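Local coordinates for protein Atp-dependent DNA ligase (Psychromonas sp., PDB 4D05) that joins breaks in DNA at the expense of ATP, passing through an enzyme-adenylate intermediate, with a minimised DNA-binding surface, at residues 234-239 against 248-253; 186-191 against 200-205; 59-64 against 100-105; 4-9 against 31-36; 11-16 against 168-173. All blocks are in the same frame, centred on the assembly; numbering follows the deposited sequence.

Contact 1: 234-239 against 248-253. With SO4 (sulfate ion), chain D.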
# COMPACT_ATOMS: atom_id res chain seq x y z
N THR A 234 4.28 -6.45 -17.62
CA THR A 234 4.36 -5.66 -16.41
C THR A 234 5.77 -5.12 -16.29
O THR A 234 6.74 -5.86 -16.50
CB THR A 234 4.04 -6.50 -15.18
OG1 THR A 234 2.66 -6.88 -15.22
CG2 THR A 234 4.30 -5.70 -13.91
N TYR A 235 5.86 -3.83 -15.97
CA TYR A 235 7.14 -3.20 -15.71
C TYR A 235 7.12 -2.62 -14.31
O TYR A 235 6.05 -2.41 -13.74
CB TYR A 235 7.46 -2.13 -16.75
CG TYR A 235 6.52 -0.97 -16.76
CD1 TYR A 235 5.34 -1.02 -17.49
CD2 TYR A 235 6.82 0.19 -16.06
CE1 TYR A 235 4.45 0.07 -17.51
CE2 TYR A 235 5.95 1.27 -16.07
CZ TYR A 235 4.76 1.20 -16.78
OH TYR A 235 3.92 2.31 -16.80
N ARG A 236 8.31 -2.38 -13.79
CA ARG A 236 8.51 -1.89 -12.44
C ARG A 236 9.19 -0.54 -12.55
O ARG A 236 9.96 -0.30 -13.49
CB ARG A 236 9.38 -2.91 -11.70
CG ARG A 236 9.71 -2.54 -10.28
CD ARG A 236 10.36 -3.68 -9.58
NE ARG A 236 9.51 -4.87 -9.55
CZ ARG A 236 9.89 -6.03 -9.02
NH1 ARG A 236 11.10 -6.17 -8.45
NH2 ARG A 236 9.07 -7.06 -9.03
N PHE A 237 8.85 0.38 -11.64
CA PHE A 237 9.37 1.73 -11.73
C PHE A 237 9.19 2.44 -10.39
O PHE A 237 8.58 1.91 -9.49
CB PHE A 237 8.63 2.50 -12.83
CG PHE A 237 7.20 2.81 -12.50
CD1 PHE A 237 6.23 1.85 -12.61
CD2 PHE A 237 6.82 4.09 -12.07
CE1 PHE A 237 4.90 2.14 -12.31
CE2 PHE A 237 5.47 4.38 -11.77
CZ PHE A 237 4.52 3.39 -11.90
N THR A 238 9.68 3.65 -10.29
CA THR A 238 9.30 4.47 -9.13
C THR A 238 9.26 5.95 -9.51
O THR A 238 10.28 6.55 -9.84
CB THR A 238 10.20 4.17 -7.92
OG1 THR A 238 9.71 4.93 -6.81
CG2 THR A 238 11.65 4.55 -8.18
N GLY A 239 8.06 6.52 -9.52
CA GLY A 239 7.86 7.91 -9.91
C GLY A 239 8.01 8.16 -11.39
O GLY A 239 8.12 7.23 -12.18
N PHE A 248 13.27 4.77 -13.78
CA PHE A 248 14.00 3.54 -13.43
C PHE A 248 13.19 2.30 -13.81
O PHE A 248 13.13 1.34 -13.07
CB PHE A 248 14.35 3.54 -11.93
CG PHE A 248 15.01 4.81 -11.48
CD1 PHE A 248 16.09 5.32 -12.19
CD2 PHE A 248 14.56 5.49 -10.36
CE1 PHE A 248 16.67 6.50 -11.79
CE2 PHE A 248 15.15 6.67 -9.96
CZ PHE A 248 16.20 7.17 -10.67
N ALA A 249 12.58 2.34 -14.99
CA ALA A 249 11.71 1.27 -15.44
C ALA A 249 12.49 0.01 -15.84
O ALA A 249 13.56 0.09 -16.45
CB ALA A 249 10.90 1.77 -16.60
N SER A 250 11.98 -1.13 -15.43
CA SER A 250 12.59 -2.40 -15.74
C SER A 250 11.49 -3.41 -16.07
O SER A 250 10.36 -3.28 -15.64
CB SER A 250 13.45 -2.90 -14.58
OG SER A 250 12.64 -3.09 -13.44
N PHE A 251 11.86 -4.43 -16.81
CA PHE A 251 10.95 -5.48 -17.23
C PHE A 251 10.70 -6.44 -16.10
O PHE A 251 11.65 -6.88 -15.44
CB PHE A 251 11.55 -6.24 -18.42
CG PHE A 251 10.70 -7.41 -18.90
CD1 PHE A 251 9.55 -7.19 -19.62
CD2 PHE A 251 11.09 -8.71 -18.66
CE1 PHE A 251 8.77 -8.26 -20.05
CE2 PHE A 251 10.33 -9.77 -19.10
CZ PHE A 251 9.19 -9.56 -19.79
N VAL A 252 9.43 -6.77 -15.87
CA VAL A 252 9.07 -7.81 -14.91
C VAL A 252 8.72 -9.10 -15.65
O VAL A 252 9.50 -10.05 -15.61
CB VAL A 252 7.94 -7.39 -13.98
CG1 VAL A 252 7.69 -8.45 -12.92
CG2 VAL A 252 8.33 -6.12 -13.27
N ARG A 253 7.57 -9.14 -16.32
CA ARG A 253 7.10 -10.39 -16.93
C ARG A 253 5.94 -10.13 -17.87
O ARG A 253 5.30 -9.07 -17.83
CB ARG A 253 6.66 -11.40 -15.86
CG ARG A 253 5.38 -10.99 -15.15
CD ARG A 253 5.23 -11.79 -13.87
NE ARG A 253 4.06 -11.47 -13.06
CZ ARG A 253 2.85 -12.02 -13.20
NH1 ARG A 253 2.62 -12.93 -14.14
NH2 ARG A 253 1.87 -11.65 -12.36
S SO4 D . -1.27 -13.52 -13.89
O1 SO4 D . -0.58 -13.64 -12.60
O2 SO4 D . -2.34 -12.50 -13.79
O3 SO4 D . -0.40 -13.10 -15.02
O4 SO4 D . -1.89 -14.82 -14.25
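Thr234 faces both Val252 and Arg253, forming a classic beta bulge in the antiparallel pairing of the last two strands of the OB-like domain. In the backbone, Thr234 N gives a nearly straight bond to Arg253 O (2.8 Å), while Thr234 O takes the N-H of Val252 (2.9 Å) and, weakly, that of Arg253. Beyond the bulge Arg236 and Ser250 make a regular hydrogen-bonded pair, each N 2.9 Å from the other's O, and Tyr235 stands opposite Phe251 in a non-hydrogen-bonded pair.

The bulge turns Val252 toward the partner strand, where its CB and CG2 meet two side chains: CB is 4.0 Å from Thr234 CG2, and CG2 is 3.7 Å from Arg236 CB. On the other face lie Tyr235 and Phe251. Tyr235 CG sits between its backbone N and carbonyl carbon (chi1 64°), and the ring leads away to meet Phe212 edge-to-face, its hydroxyl bonded to Asn206. Phe251 stacks on Phe218.

Thr234 OG1 is bonded to Glu182 and Arg255. The exposed Arg253 turns the edge of its guanidinium to a sulfate, probably from the crystallisation liquor, that Arg255 also binds: NH1 is 3.2 Å from sulfate O3 and NH2 3.2 Å from sulfate O1.

Contact 2: 186-191 against 200-205. With SO4 (sulfate ion), chain E.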
# COMPACT_ATOMS: atom_id res chain seq x y z
N ILE A 186 5.79 -2.67 -28.26
CA ILE A 186 5.50 -2.21 -29.62
C ILE A 186 6.65 -2.36 -30.60
O ILE A 186 6.42 -2.38 -31.81
CB ILE A 186 4.96 -0.74 -29.66
CG1 ILE A 186 6.01 0.29 -29.19
CG2 ILE A 186 3.73 -0.58 -28.78
CD1 ILE A 186 5.60 1.73 -29.42
N ALA A 187 7.88 -2.51 -30.10
CA ALA A 187 9.03 -2.70 -30.98
C ALA A 187 10.21 -3.24 -30.19
O ALA A 187 10.26 -3.14 -28.95
CB ALA A 187 9.41 -1.39 -31.61
N TYR A 188 11.16 -3.81 -30.93
CA TYR A 188 12.45 -4.21 -30.39
C TYR A 188 13.53 -3.22 -30.77
O TYR A 188 13.50 -2.61 -31.85
CB TYR A 188 12.88 -5.57 -30.93
CG TYR A 188 11.95 -6.71 -30.65
CD1 TYR A 188 11.29 -6.83 -29.44
CD2 TYR A 188 11.74 -7.69 -31.61
CE1 TYR A 188 10.45 -7.91 -29.18
CE2 TYR A 188 10.91 -8.76 -31.38
CZ TYR A 188 10.28 -8.87 -30.15
OH TYR A 188 9.47 -9.95 -29.93
N LEU A 189 14.53 -3.11 -29.89
CA LEU A 189 15.74 -2.35 -30.16
C LEU A 189 16.89 -3.34 -30.11
O LEU A 189 17.28 -3.77 -29.03
CB LEU A 189 15.94 -1.24 -29.11
CG LEU A 189 14.84 -0.16 -29.09
CD1 LEU A 189 15.03 0.85 -27.97
CD2 LEU A 189 14.72 0.56 -30.41
N PRO A 190 17.40 -3.75 -31.27
CA PRO A 190 18.56 -4.66 -31.30
C PRO A 190 19.73 -4.19 -30.46
O PRO A 190 20.05 -3.00 -30.42
CB PRO A 190 18.94 -4.70 -32.80
CG PRO A 190 17.59 -4.56 -33.48
CD PRO A 190 16.85 -3.53 -32.62
N GLY A 191 20.39 -5.14 -29.82
CA GLY A 191 21.48 -4.82 -28.92
C GLY A 191 22.83 -4.56 -29.56
O GLY A 191 23.01 -4.73 -30.76
N GLY A 200 18.49 -5.65 -27.14
CA GLY A 200 19.06 -4.59 -26.32
C GLY A 200 18.02 -4.01 -25.38
O GLY A 200 18.27 -3.80 -24.19
N ALA A 201 16.84 -3.75 -25.94
CA ALA A 201 15.76 -3.15 -25.18
C ALA A 201 14.47 -3.34 -25.93
O ALA A 201 14.48 -3.74 -27.09
CB ALA A 201 16.03 -1.65 -24.96
N ILE A 202 13.37 -3.05 -25.25
CA ILE A 202 12.06 -2.98 -25.90
C ILE A 202 11.53 -1.57 -25.82
O ILE A 202 11.92 -0.80 -24.93
CB ILE A 202 11.03 -3.94 -25.29
CG1 ILE A 202 10.84 -3.66 -23.80
CG2 ILE A 202 11.45 -5.39 -25.51
CD1 ILE A 202 9.84 -4.56 -23.08
N LEU A 203 10.65 -1.24 -26.74
CA LEU A 203 9.85 -0.04 -26.62
C LEU A 203 8.44 -0.49 -26.24
O LEU A 203 7.91 -1.41 -26.83
CB LEU A 203 9.79 0.71 -27.92
CG LEU A 203 11.03 1.51 -28.31
CD1 LEU A 203 10.75 2.08 -29.72
CD2 LEU A 203 11.39 2.61 -27.30
N VAL A 204 7.87 0.16 -25.23
CA VAL A 204 6.52 -0.16 -24.79
C VAL A 204 5.67 1.10 -24.78
O VAL A 204 6.21 2.20 -24.71
CB VAL A 204 6.49 -0.81 -23.39
CG1 VAL A 204 7.35 -2.05 -23.37
CG2 VAL A 204 6.91 0.19 -22.29
N LYS A 205 4.36 0.93 -24.84
CA LYS A 205 3.43 2.04 -24.66
C LYS A 205 2.50 1.69 -23.50
O LYS A 205 1.83 0.65 -23.52
CB LYS A 205 2.64 2.31 -25.93
CG LYS A 205 1.74 3.52 -25.84
CD LYS A 205 1.13 3.86 -27.21
CE LYS A 205 0.26 5.09 -27.18
NZ LYS A 205 -0.30 5.40 -28.55
S SO4 E . 1.90 7.67 -30.35
O1 SO4 E . 1.50 7.90 -28.96
O2 SO4 E . 1.22 8.67 -31.20
O3 SO4 E . 3.37 7.71 -30.52
O4 SO4 E . 1.41 6.34 -30.72
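With CG beside its backbone N (chi1 -63°) and the chain extended beyond, Leu189 carries CD1 across to Ala201 CB (4.0 Å) and onto Leu203 CG (4.1 Å), the two leucines crossing at about a right angle. Leu203 takes a similar first torsion (-76°), which brings its CD1 within 4.2 Å of Ala187 CB. Small alanines suit spots covered by leucine branches, and the four make one apolar patch. On the other face Ile202 CG2 meets the Tyr188 ring at its edge, 4.2 Å from CD1, while the tyrosine hydroxyl is held by the backbone O of Pro227.

Two backbone oxygens each take two donors. Leu203 O receives Ile186 N at 2.9 Å in an almost straight bond and Ala187 N weakly; Leu189 O accepts from Gly200 N (2.9 Å) and Ala201 N. Glycine suits the close approach here, the CA atoms of Gly200 and Gly191 being 3.6 Å apart. The fully extended Lys205 puts NZ 2.9 Å from O4 of a sulfate, probably from the crystallisation liquor.

Paired this way, with a classic bulge at each end, the strands form the beta hairpin 179-190/199-206 of the OB-like domain.

Contact 3: 59-64 against 100-105. With SO4 (sulfate ion), chain G.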
# COMPACT_ATOMS: atom_id res chain seq x y z
N THR A 59 -16.89 3.81 21.23
CA THR A 59 -17.82 4.19 20.19
C THR A 59 -17.24 5.26 19.26
O THR A 59 -17.85 5.63 18.25
CB THR A 59 -19.21 4.58 20.74
OG1 THR A 59 -19.06 5.50 21.80
CG2 THR A 59 -19.93 3.33 21.27
N THR A 60 -16.03 5.73 19.58
CA THR A 60 -15.31 6.65 18.69
C THR A 60 -15.10 5.94 17.35
O THR A 60 -14.69 4.79 17.33
CB THR A 60 -13.95 6.98 19.28
OG1 THR A 60 -14.13 7.56 20.59
CG2 THR A 60 -13.19 7.93 18.41
N ALA A 61 -15.42 6.60 16.24
CA ALA A 61 -15.15 5.99 14.94
C ALA A 61 -13.66 5.82 14.72
O ALA A 61 -12.86 6.68 15.09
CB ALA A 61 -15.75 6.82 13.84
N MSE A 62 -13.30 4.69 14.11
CA MSE A 62 -11.90 4.36 13.90
C MSE A 62 -11.66 3.76 12.50
O MSE A 62 -12.48 3.01 12.00
CB MSE A 62 -11.40 3.33 14.96
CG MSE A 62 -11.56 3.85 16.44
SE MSE A 62 -10.89 2.56 17.73
CE MSE A 62 -12.42 1.35 17.67
N ASP A 63 -10.51 4.08 11.92
CA ASP A 63 -10.05 3.51 10.65
C ASP A 63 -8.86 2.62 10.93
O ASP A 63 -7.96 3.03 11.61
CB ASP A 63 -9.57 4.62 9.75
CG ASP A 63 -10.41 4.79 8.55
OD1 ASP A 63 -11.60 5.13 8.69
OD2 ASP A 63 -9.87 4.63 7.44
N GLY A 64 -8.85 1.39 10.41
CA GLY A 64 -7.75 0.48 10.66
C GLY A 64 -7.67 -0.64 9.65
O GLY A 64 -8.43 -0.68 8.66
N LEU A 100 -8.87 8.30 13.09
CA LEU A 100 -10.16 8.60 13.75
C LEU A 100 -10.95 9.49 12.77
O LEU A 100 -10.80 10.72 12.75
CB LEU A 100 -9.95 9.34 15.09
CG LEU A 100 -9.13 8.61 16.14
CD1 LEU A 100 -8.98 9.40 17.42
CD2 LEU A 100 -9.74 7.27 16.48
N PRO A 101 -11.74 8.88 11.89
CA PRO A 101 -12.26 9.63 10.74
C PRO A 101 -13.32 10.68 11.04
O PRO A 101 -13.64 11.44 10.13
CB PRO A 101 -12.88 8.55 9.84
CG PRO A 101 -12.42 7.30 10.38
CD PRO A 101 -12.03 7.45 11.80
N LYS A 102 -13.87 10.70 12.25
CA LYS A 102 -14.85 11.73 12.59
C LYS A 102 -14.21 12.85 13.42
O LYS A 102 -14.89 13.80 13.85
CB LYS A 102 -16.04 11.13 13.32
CG LYS A 102 -16.91 10.23 12.45
CD LYS A 102 -17.50 10.98 11.25
CE LYS A 102 -18.44 10.12 10.39
NZ LYS A 102 -19.09 10.93 9.31
N SER A 103 -12.90 12.76 13.64
CA SER A 103 -12.20 13.76 14.44
C SER A 103 -12.02 15.05 13.64
O SER A 103 -11.83 15.02 12.42
CB SER A 103 -10.83 13.26 14.81
OG SER A 103 -10.04 14.29 15.38
N THR A 104 -12.02 16.17 14.35
CA THR A 104 -11.83 17.47 13.71
C THR A 104 -10.53 18.16 14.12
O THR A 104 -10.35 19.35 13.85
CB THR A 104 -12.99 18.43 13.98
OG1 THR A 104 -13.19 18.54 15.39
CG2 THR A 104 -14.29 17.90 13.30
N VAL A 105 -9.63 17.42 14.74
CA VAL A 105 -8.33 17.99 15.10
C VAL A 105 -7.21 17.38 14.25
O VAL A 105 -7.45 16.49 13.40
CB VAL A 105 -8.01 17.82 16.61
CG1 VAL A 105 -9.00 18.66 17.50
CG2 VAL A 105 -8.02 16.38 17.04
S SO4 G . -15.64 10.71 17.22
O1 SO4 G . -15.57 10.61 18.70
O2 SO4 G . -16.58 11.82 16.95
O3 SO4 G . -14.26 11.09 16.68
O4 SO4 G . -16.19 9.43 16.62
O HOH W 1 -13.39 9.34 14.77
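Leu100 and Met62 lie side by side, pointing the same way, where a type I beta turn (Leu100 to Ser103) follows strand 94-99 of the sheet that also holds strand 62-67. This is the tight part. Leu100 CD2 is 3.9 Å from CG of Met62 (selenomethionine) and 3.5 Å from Ala61 O, and its CA-H also leans on that oxygen. Leucine suits the place because it also meets Lys113 and Met114 of helix 107-121. Pro101, rigid and without an N-H to satisfy, presses CD to 3.7 Å from Met62 CA, while Tyr33 and Tyr164 pack against its ring.

No direct hydrogen bond crosses between the two segments, and the looser side relies on solvent. There Lys102 CG, set beside the backbone N (chi1 -69°), lies 3.9 Å from Ala61 CB, and a bend at chi2 leads the amine end away. A sulfate, probably from the crystallisation liquor, takes the N-H of Ala61 on O4. One water accepts from Lys102 N and donates to Ala61 O (2.7 Å) and to sulfate O3 (2.7 Å).

Contact 4: 4-9 against 31-36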
# COMPACT_ATOMS: atom_id res chain seq x y z
N PRO A 4 -17.71 3.55 3.12
CA PRO A 4 -17.49 4.43 4.26
C PRO A 4 -16.70 5.68 3.90
O PRO A 4 -15.98 5.67 2.91
CB PRO A 4 -16.72 3.53 5.25
CG PRO A 4 -16.09 2.48 4.42
CD PRO A 4 -16.98 2.28 3.25
N PRO A 5 -16.83 6.74 4.72
CA PRO A 5 -16.31 8.09 4.49
C PRO A 5 -14.87 8.12 4.92
O PRO A 5 -14.53 8.59 6.00
CB PRO A 5 -17.16 8.96 5.42
CG PRO A 5 -17.42 8.05 6.58
CD PRO A 5 -17.57 6.65 5.99
N ILE A 6 -14.03 7.57 4.06
CA ILE A 6 -12.63 7.39 4.40
C ILE A 6 -11.60 8.21 3.60
O ILE A 6 -11.81 8.59 2.42
CB ILE A 6 -12.29 5.91 4.37
CG1 ILE A 6 -12.53 5.30 2.98
CG2 ILE A 6 -13.12 5.23 5.38
CD1 ILE A 6 -11.98 3.91 2.81
N GLN A 7 -10.46 8.47 4.24
CA GLN A 7 -9.37 9.22 3.62
C GLN A 7 -8.52 8.28 2.87
O GLN A 7 -8.29 7.19 3.39
CB GLN A 7 -8.48 9.85 4.69
CG GLN A 7 -7.34 10.68 4.14
CD GLN A 7 -6.86 11.64 5.24
OE1 GLN A 7 -7.14 12.83 5.23
NE2 GLN A 7 -6.21 11.12 6.18
N LEU A 8 -8.06 8.69 1.69
CA LEU A 8 -7.21 7.88 0.85
C LEU A 8 -5.80 8.47 0.61
O LEU A 8 -5.58 9.71 0.55
CB LEU A 8 -7.85 7.60 -0.52
CG LEU A 8 -9.31 7.13 -0.58
CD1 LEU A 8 -9.65 6.98 -2.05
CD2 LEU A 8 -9.56 5.79 0.20
N ALA A 9 -4.84 7.56 0.46
CA ALA A 9 -3.43 7.97 0.37
C ALA A 9 -3.02 8.28 -1.05
O ALA A 9 -3.50 7.66 -2.02
CB ALA A 9 -2.55 6.88 0.91
N ARG A 31 -8.87 -3.43 4.96
CA ARG A 31 -9.27 -2.19 5.59
C ARG A 31 -10.66 -2.31 6.19
O ARG A 31 -11.54 -2.91 5.60
CB ARG A 31 -9.27 -1.06 4.58
CG ARG A 31 -9.41 0.29 5.25
CD ARG A 31 -9.26 1.45 4.31
NE ARG A 31 -9.44 2.70 5.02
CZ ARG A 31 -8.82 3.83 4.73
NH1 ARG A 31 -7.98 3.90 3.73
NH2 ARG A 31 -9.06 4.89 5.45
N ALA A 32 -10.85 -1.73 7.37
CA ALA A 32 -12.16 -1.71 8.01
C ALA A 32 -12.38 -0.34 8.65
O ALA A 32 -11.47 0.24 9.23
CB ALA A 32 -12.28 -2.81 9.06
N TYR A 33 -13.61 0.14 8.54
CA TYR A 33 -14.06 1.36 9.18
C TYR A 33 -15.01 0.96 10.29
O TYR A 33 -16.03 0.30 10.07
CB TYR A 33 -14.77 2.22 8.16
CG TYR A 33 -15.45 3.44 8.71
CD1 TYR A 33 -14.75 4.57 8.98
CD2 TYR A 33 -16.81 3.48 8.90
CE1 TYR A 33 -15.39 5.72 9.46
CE2 TYR A 33 -17.45 4.60 9.38
CZ TYR A 33 -16.73 5.71 9.68
OH TYR A 33 -17.33 6.85 10.16
N TRP A 34 -14.65 1.36 11.51
CA TRP A 34 -15.51 1.18 12.68
C TRP A 34 -16.33 2.41 12.88
O TRP A 34 -15.82 3.50 13.10
CB TRP A 34 -14.66 0.91 13.91
CG TRP A 34 -15.37 0.92 15.22
CD1 TRP A 34 -15.34 1.92 16.14
CD2 TRP A 34 -16.19 -0.11 15.78
NE1 TRP A 34 -16.08 1.58 17.24
CE2 TRP A 34 -16.61 0.33 17.06
CE3 TRP A 34 -16.60 -1.37 15.35
CZ2 TRP A 34 -17.43 -0.43 17.88
CZ3 TRP A 34 -17.40 -2.12 16.16
CH2 TRP A 34 -17.81 -1.65 17.41
N ASN A 35 -17.66 2.24 12.78
CA ASN A 35 -18.52 3.40 12.83
C ASN A 35 -19.05 3.68 14.22
O ASN A 35 -19.91 4.55 14.37
CB ASN A 35 -19.67 3.28 11.82
CG ASN A 35 -20.67 2.20 12.18
OD1 ASN A 35 -20.53 1.52 13.16
ND2 ASN A 35 -21.71 2.07 11.36
N GLY A 36 -18.57 2.94 15.22
CA GLY A 36 -19.05 3.03 16.58
C GLY A 36 -19.82 1.82 17.05
O GLY A 36 -19.99 1.62 18.24
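Arg31, part of the adenosine monophosphate pocket, reaches Gln7 O at the end of a proline-rich lead-in whose Pro5 centres an inverse gamma turn. The extended chain (chi1 -169°, CG anti to the backbone N) carries the guanidinium across to the other segment. NH2 gives a bond of 3.2 Å to Gln7 O, bent at the hydrogen (138°), and NH1 adds a weak one to the same oxygen. Ile6 lies over one face of the guanidinium, its CD1 3.6 Å from Arg31 NE and its CB 3.6 Å from Arg31 NH2. A branched apolar residue suits that place, covering the flat cation without competing for its N-H groups.

The same isoleucine touches Tyr33 through CG2, and the two prolines continue along the ring: Pro4 CB is 3.7 Å from Tyr33 CD2, while Pro5 CD sits over the ring face, 4.1 Å from its centroid, in a CH-pi contact.

Further out, a carboxylate oxygen of Asp63 approaches Arg31 NH2, but implausibly closely and from one of two modelled conformers, which leaves that pairing doubtful. Gln7 is held by Tyr164 and Gln165. Within the lead-in's own turn, Ile6 N makes a weak bond to Pro4 O at 3.0 Å.

Contact 5: 11-16 against 168-173. With SO4 (sulfate ion), chain F.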
# COMPACT_ATOMS: atom_id res chain seq x y z
N ASN A 11 0.84 9.12 -3.48
CA ASN A 11 2.20 8.57 -3.51
C ASN A 11 3.25 9.47 -2.89
O ASN A 11 3.13 10.68 -2.92
CB ASN A 11 2.63 8.24 -4.92
CG ASN A 11 1.93 7.04 -5.46
OD1 ASN A 11 1.46 6.19 -4.71
ND2 ASN A 11 1.85 6.95 -6.77
N TYR A 12 4.27 8.84 -2.31
CA TYR A 12 5.42 9.55 -1.76
C TYR A 12 5.99 10.56 -2.76
O TYR A 12 6.07 10.30 -3.98
CB TYR A 12 6.49 8.52 -1.39
CG TYR A 12 7.76 9.13 -0.89
CD1 TYR A 12 7.85 9.64 0.39
CD2 TYR A 12 8.87 9.21 -1.71
CE1 TYR A 12 8.98 10.23 0.84
CE2 TYR A 12 10.01 9.79 -1.28
CZ TYR A 12 10.08 10.29 0.01
OH TYR A 12 11.23 10.85 0.46
N ARG A 13 6.33 11.74 -2.25
CA ARG A 13 6.99 12.82 -3.00
C ARG A 13 8.34 13.16 -2.37
O ARG A 13 8.42 13.34 -1.16
CB ARG A 13 6.08 14.05 -3.03
CG ARG A 13 4.72 13.77 -3.69
CD ARG A 13 3.76 14.98 -3.64
NE ARG A 13 3.10 15.12 -2.33
CZ ARG A 13 3.40 16.04 -1.42
NH1 ARG A 13 4.36 16.94 -1.66
NH2 ARG A 13 2.73 16.08 -0.27
N GLN A 14 9.39 13.24 -3.19
CA GLN A 14 10.76 13.46 -2.70
C GLN A 14 10.97 14.76 -1.96
O GLN A 14 11.83 14.84 -1.08
CB GLN A 14 11.77 13.48 -3.87
CG GLN A 14 11.80 12.25 -4.68
CD GLN A 14 13.04 12.18 -5.55
OE1 GLN A 14 13.78 13.17 -5.71
NE2 GLN A 14 13.28 11.01 -6.12
N ASP A 15 10.22 15.79 -2.32
CA ASP A 15 10.57 17.11 -1.83
C ASP A 15 9.79 17.50 -0.57
O ASP A 15 9.62 18.67 -0.27
CB ASP A 15 10.40 18.16 -2.92
CG ASP A 15 8.96 18.44 -3.23
OD1 ASP A 15 8.13 17.52 -3.04
OD2 ASP A 15 8.67 19.57 -3.66
N ILE A 16 9.33 16.53 0.19
CA ILE A 16 8.67 16.85 1.46
C ILE A 16 9.69 17.15 2.56
O ILE A 16 10.88 16.83 2.45
CB ILE A 16 7.79 15.68 1.92
CG1 ILE A 16 8.66 14.42 2.08
CG2 ILE A 16 6.66 15.47 0.91
CD1 ILE A 16 7.90 13.20 2.64
N ARG A 168 -8.82 11.47 -1.52
CA ARG A 168 -7.37 11.31 -1.61
C ARG A 168 -6.77 12.51 -0.89
O ARG A 168 -7.35 13.60 -0.89
CB ARG A 168 -6.86 11.20 -3.06
CG ARG A 168 -7.31 9.94 -3.76
CD ARG A 168 -6.18 9.04 -4.33
NE ARG A 168 -6.75 7.78 -4.82
CZ ARG A 168 -6.56 6.57 -4.27
NH1 ARG A 168 -5.76 6.40 -3.21
NH2 ARG A 168 -7.14 5.50 -4.81
N SER A 169 -5.69 12.27 -0.16
CA SER A 169 -5.03 13.33 0.56
C SER A 169 -3.51 13.39 0.27
O SER A 169 -2.81 12.38 0.33
CB SER A 169 -5.26 13.15 2.05
OG SER A 169 -4.38 14.03 2.78
N ARG A 170 -3.00 14.58 -0.04
CA ARG A 170 -1.58 14.78 -0.20
C ARG A 170 -0.80 14.70 1.12
O ARG A 170 0.42 14.58 1.12
CB ARG A 170 -1.33 16.14 -0.79
CG ARG A 170 -1.74 16.28 -2.24
CD ARG A 170 -1.49 17.70 -2.76
NE ARG A 170 -0.06 18.05 -2.86
CZ ARG A 170 0.73 17.74 -3.89
NH1 ARG A 170 0.27 17.03 -4.91
NH2 ARG A 170 2.00 18.13 -3.89
N ASP A 171 -1.51 14.80 2.23
CA ASP A 171 -0.89 14.73 3.53
C ASP A 171 -0.70 13.28 4.00
O ASP A 171 -0.07 13.05 5.02
CB ASP A 171 -1.72 15.45 4.54
CG ASP A 171 -1.62 16.93 4.40
OD1 ASP A 171 -0.60 17.44 3.87
OD2 ASP A 171 -2.59 17.56 4.79
N LEU A 172 -1.27 12.32 3.27
CA LEU A 172 -1.12 10.92 3.58
C LEU A 172 -0.49 10.24 2.38
O LEU A 172 -1.09 10.23 1.32
CB LEU A 172 -2.51 10.29 3.85
CG LEU A 172 -2.51 8.81 4.23
CD1 LEU A 172 -1.79 8.53 5.54
CD2 LEU A 172 -3.93 8.23 4.29
N MSE A 173 0.70 9.70 2.54
CA MSE A 173 1.44 9.12 1.41
C MSE A 173 1.90 7.68 1.64
O MSE A 173 2.29 7.31 2.74
CB MSE A 173 2.66 9.97 1.12
CG MSE A 173 2.35 11.36 0.62
SE MSE A 173 3.94 12.47 0.45
CE MSE A 173 4.13 12.88 2.32
S SO4 F . -6.03 2.69 -1.82
O1 SO4 F . -5.10 1.56 -1.84
O2 SO4 F . -7.17 2.43 -0.92
O3 SO4 F . -5.36 3.90 -1.32
O4 SO4 F . -6.54 2.93 -3.18
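Arg13 and Arg170 stack their guanidinium groups, centres 4.0 Å apart and planes 27° from parallel, although the two chains cross at about a right angle. The overlap is offset: Arg170 NH2 lies over the rim of the Arg13 group, while Arg13 NE lies over a face of Arg170. A bend at chi3 (-80°) turns the Arg13 group so that its edge meets the backbone, where NH2 donates to Arg170 O at 3.1 Å, the oxygen lying in the guanidinium plane. That carbonyl probably eases the closeness of two like charges, as may the more distant carboxylates of Asp15 and Asp171.

Met173, a selenomethionine here, crosses Arg13 at about a right angle, with SE 3.7 Å from Arg13 N. Beyond SE, CE meets Ile16 tip to tip, 3.8 Å from Ile16 CD1. A long, flexible apolar chain suits a place where it must run past backbone to reach Ile16.

Apart from these, Arg168 binds a sulfate, probably from the crystallisation liquor, shared with Lys42 and Lys174. The contact joins the loop after strand 8-11 to the corner between strands 168-169 and 173-175, with strand 154-159 against Ile16 and helix 137-149 against Tyr12.

Contacts 1 and 2, both partly buried, belong to one antiparallel sheet in the OB-like domain. They differ in that contact 2 pairs the strands of a hairpin far from the chain's centre, while contact 1 pairs the sheet's final strands; both are backbone-bonded and bulged. Contacts 3, 4 and 5 lie in the ligase domain and depend more on side chains. Contact 3 is the buried one, largely apolar and without direct hydrogen bonds, and it meets contact 4 through neighbouring strands 62-67 and 30-34. Contact 4 is partly buried and mixes an arginine-to-carbonyl bond beside the nucleotide with prolines on a tyrosine. Contact 5 lies at the surface with its stacked arginines, and shares with contact 4 the sheet containing strands 8-11 and 168-169.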